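Local coordinates for protein Niban 2 (Homo sapiens, PDB 7CTP), which may suppress apoptosis and promote melanoma cell invasion in vitro, and carries a PH domain in a largely helical chain, at residues I68-N73 against Q179-A184. Residues are numbered along the deposited sequence; the frame is centred on the assembly and turned at random.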
# COMPACT_ATOMS: atom_id res chain seq x y z
N ILE A 68 -18.72 -3.82 13.38
CA ILE A 68 -18.16 -5.04 12.83
C ILE A 68 -18.40 -5.05 11.33
O ILE A 68 -19.49 -4.70 10.86
CB ILE A 68 -18.77 -6.27 13.52
CG1 ILE A 68 -18.33 -6.32 14.98
CG2 ILE A 68 -18.40 -7.55 12.79
CD1 ILE A 68 -19.10 -7.29 15.84
N VAL A 69 -17.37 -5.42 10.55
CA VAL A 69 -17.51 -5.42 9.10
C VAL A 69 -18.28 -6.65 8.63
O VAL A 69 -19.15 -6.56 7.76
CB VAL A 69 -16.13 -5.33 8.43
CG1 VAL A 69 -16.26 -5.44 6.91
CG2 VAL A 69 -15.45 -4.03 8.80
N PHE A 70 -17.97 -7.82 9.19
CA PHE A 70 -18.60 -9.06 8.77
C PHE A 70 -18.25 -10.15 9.77
O PHE A 70 -17.23 -10.07 10.47
CB PHE A 70 -18.17 -9.44 7.35
CG PHE A 70 -18.90 -10.61 6.78
CD1 PHE A 70 -20.26 -10.53 6.50
CD2 PHE A 70 -18.24 -11.79 6.50
CE1 PHE A 70 -20.94 -11.60 5.98
CE2 PHE A 70 -18.92 -12.88 5.98
CZ PHE A 70 -20.27 -12.78 5.71
N SER A 71 -19.10 -11.17 9.83
CA SER A 71 -18.83 -12.31 10.69
C SER A 71 -19.58 -13.52 10.14
O SER A 71 -20.55 -13.38 9.39
CB SER A 71 -19.24 -12.04 12.15
OG SER A 71 -20.64 -11.89 12.25
N GLY A 72 -19.11 -14.70 10.52
CA GLY A 72 -19.75 -15.93 10.09
C GLY A 72 -18.89 -17.10 10.50
O GLY A 72 -17.74 -16.94 10.93
N ASN A 73 -19.46 -18.29 10.37
CA ASN A 73 -18.74 -19.51 10.72
C ASN A 73 -17.92 -20.00 9.54
O ASN A 73 -18.35 -19.92 8.38
CB ASN A 73 -19.70 -20.60 11.18
CG ASN A 73 -20.38 -20.26 12.49
OD1 ASN A 73 -19.79 -19.65 13.38
ND2 ASN A 73 -21.65 -20.66 12.61
N GLN A 179 -18.00 -18.75 0.12
CA GLN A 179 -16.65 -18.56 -0.41
C GLN A 179 -16.50 -17.20 -1.09
O GLN A 179 -15.54 -16.46 -0.83
CB GLN A 179 -16.33 -19.69 -1.40
CG GLN A 179 -14.86 -19.88 -1.74
CD GLN A 179 -14.65 -20.77 -2.96
OE1 GLN A 179 -15.49 -20.81 -3.86
NE2 GLN A 179 -13.54 -21.49 -2.98
N ASP A 180 -17.47 -16.84 -1.94
CA ASP A 180 -17.41 -15.58 -2.67
C ASP A 180 -17.48 -14.39 -1.73
O ASP A 180 -16.80 -13.38 -1.94
CB ASP A 180 -18.55 -15.49 -3.69
CG ASP A 180 -18.36 -16.43 -4.87
OD1 ASP A 180 -17.24 -16.96 -5.05
OD2 ASP A 180 -19.34 -16.63 -5.62
N LYS A 181 -18.31 -14.49 -0.69
CA LYS A 181 -18.45 -13.40 0.26
C LYS A 181 -17.17 -13.22 1.06
O LYS A 181 -16.66 -12.10 1.21
CB LYS A 181 -19.63 -13.66 1.20
CG LYS A 181 -19.89 -12.55 2.21
CD LYS A 181 -20.00 -11.19 1.53
CE LYS A 181 -20.86 -10.24 2.35
NZ LYS A 181 -21.62 -9.31 1.47
N TRP A 182 -16.63 -14.32 1.58
CA TRP A 182 -15.42 -14.23 2.39
C TRP A 182 -14.22 -13.83 1.54
O TRP A 182 -13.30 -13.19 2.05
CB TRP A 182 -15.16 -15.56 3.09
CG TRP A 182 -15.86 -15.66 4.41
CD1 TRP A 182 -16.91 -16.47 4.73
CD2 TRP A 182 -15.56 -14.91 5.60
NE1 TRP A 182 -17.28 -16.28 6.05
CE2 TRP A 182 -16.47 -15.32 6.60
CE3 TRP A 182 -14.61 -13.93 5.92
CZ2 TRP A 182 -16.45 -14.79 7.89
CZ3 TRP A 182 -14.60 -13.41 7.19
CH2 TRP A 182 -15.51 -13.84 8.16
N GLN A 183 -14.21 -14.18 0.25
CA GLN A 183 -13.12 -13.73 -0.61
C GLN A 183 -13.14 -12.22 -0.76
O GLN A 183 -12.09 -11.57 -0.72
CB GLN A 183 -13.18 -14.39 -1.98
CG GLN A 183 -12.08 -13.91 -2.89
CD GLN A 183 -12.01 -14.67 -4.18
OE1 GLN A 183 -12.93 -15.41 -4.54
NE2 GLN A 183 -10.92 -14.51 -4.91
N ALA A 184 -14.32 -11.63 -0.93
CA ALA A 184 -14.42 -10.18 -1.05
C ALA A 184 -14.01 -9.50 0.26
O ALA A 184 -13.28 -8.50 0.25
CB ALA A 184 -15.83 -9.76 -1.44
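Gly-72 N lies 3.7 Å from Trp-182 CZ2, at the edge of the indole and near its plane; this is a van der Waals contact, because the nitrogen meets an aromatic carbon near the ring plane, and Gly-72 is backbone hydrogen-bonded to Ser-89 on the adjacent strand 84-91. The main interaction is an edge-to-face aromatic pair between Phe-70 and Trp-182. Phe-70 CE2 sits 3.5 Å from Trp-182 CE2, over one indole face and displaced toward its rim. The phenyl centroid is 4.9 Å from that of the six-membered ring, and the planes meet at 69°, which identifies the stack as T-shaped. With CG anti to the backbone N (chi1 -173°), the phenyl ring is carried out from the strand so that its CD2-CE2 edge meets the indole. The aliphatic part of Lys-181 approaches the same ring obliquely: Phe-70 CZ is 3.5 Å from Lys-181 CG, and Phe-70 CE1 is 3.9 Å from Lys-181 CE, the lysine chain being bent at chi2. Trp-182 also touches Ser-89 and Leu-159, which places the buried indole against the sheet. An alanine in place of Trp-182 would probably leave the Phe-70 edge without its aromatic face and open a gap between helix and strand. At the start of strand 70-77, Val-69 and Phe-70 both face Val-91, forming a classic beta bulge. The axes of strand 70-73 and helix 179-184 come within 10.3 Å, with their N-to-C directions 140° apart, and packing a tryptophan of the helix that closes the domain, here helix 176-194, against the first strand is characteristic of the PH domain fold.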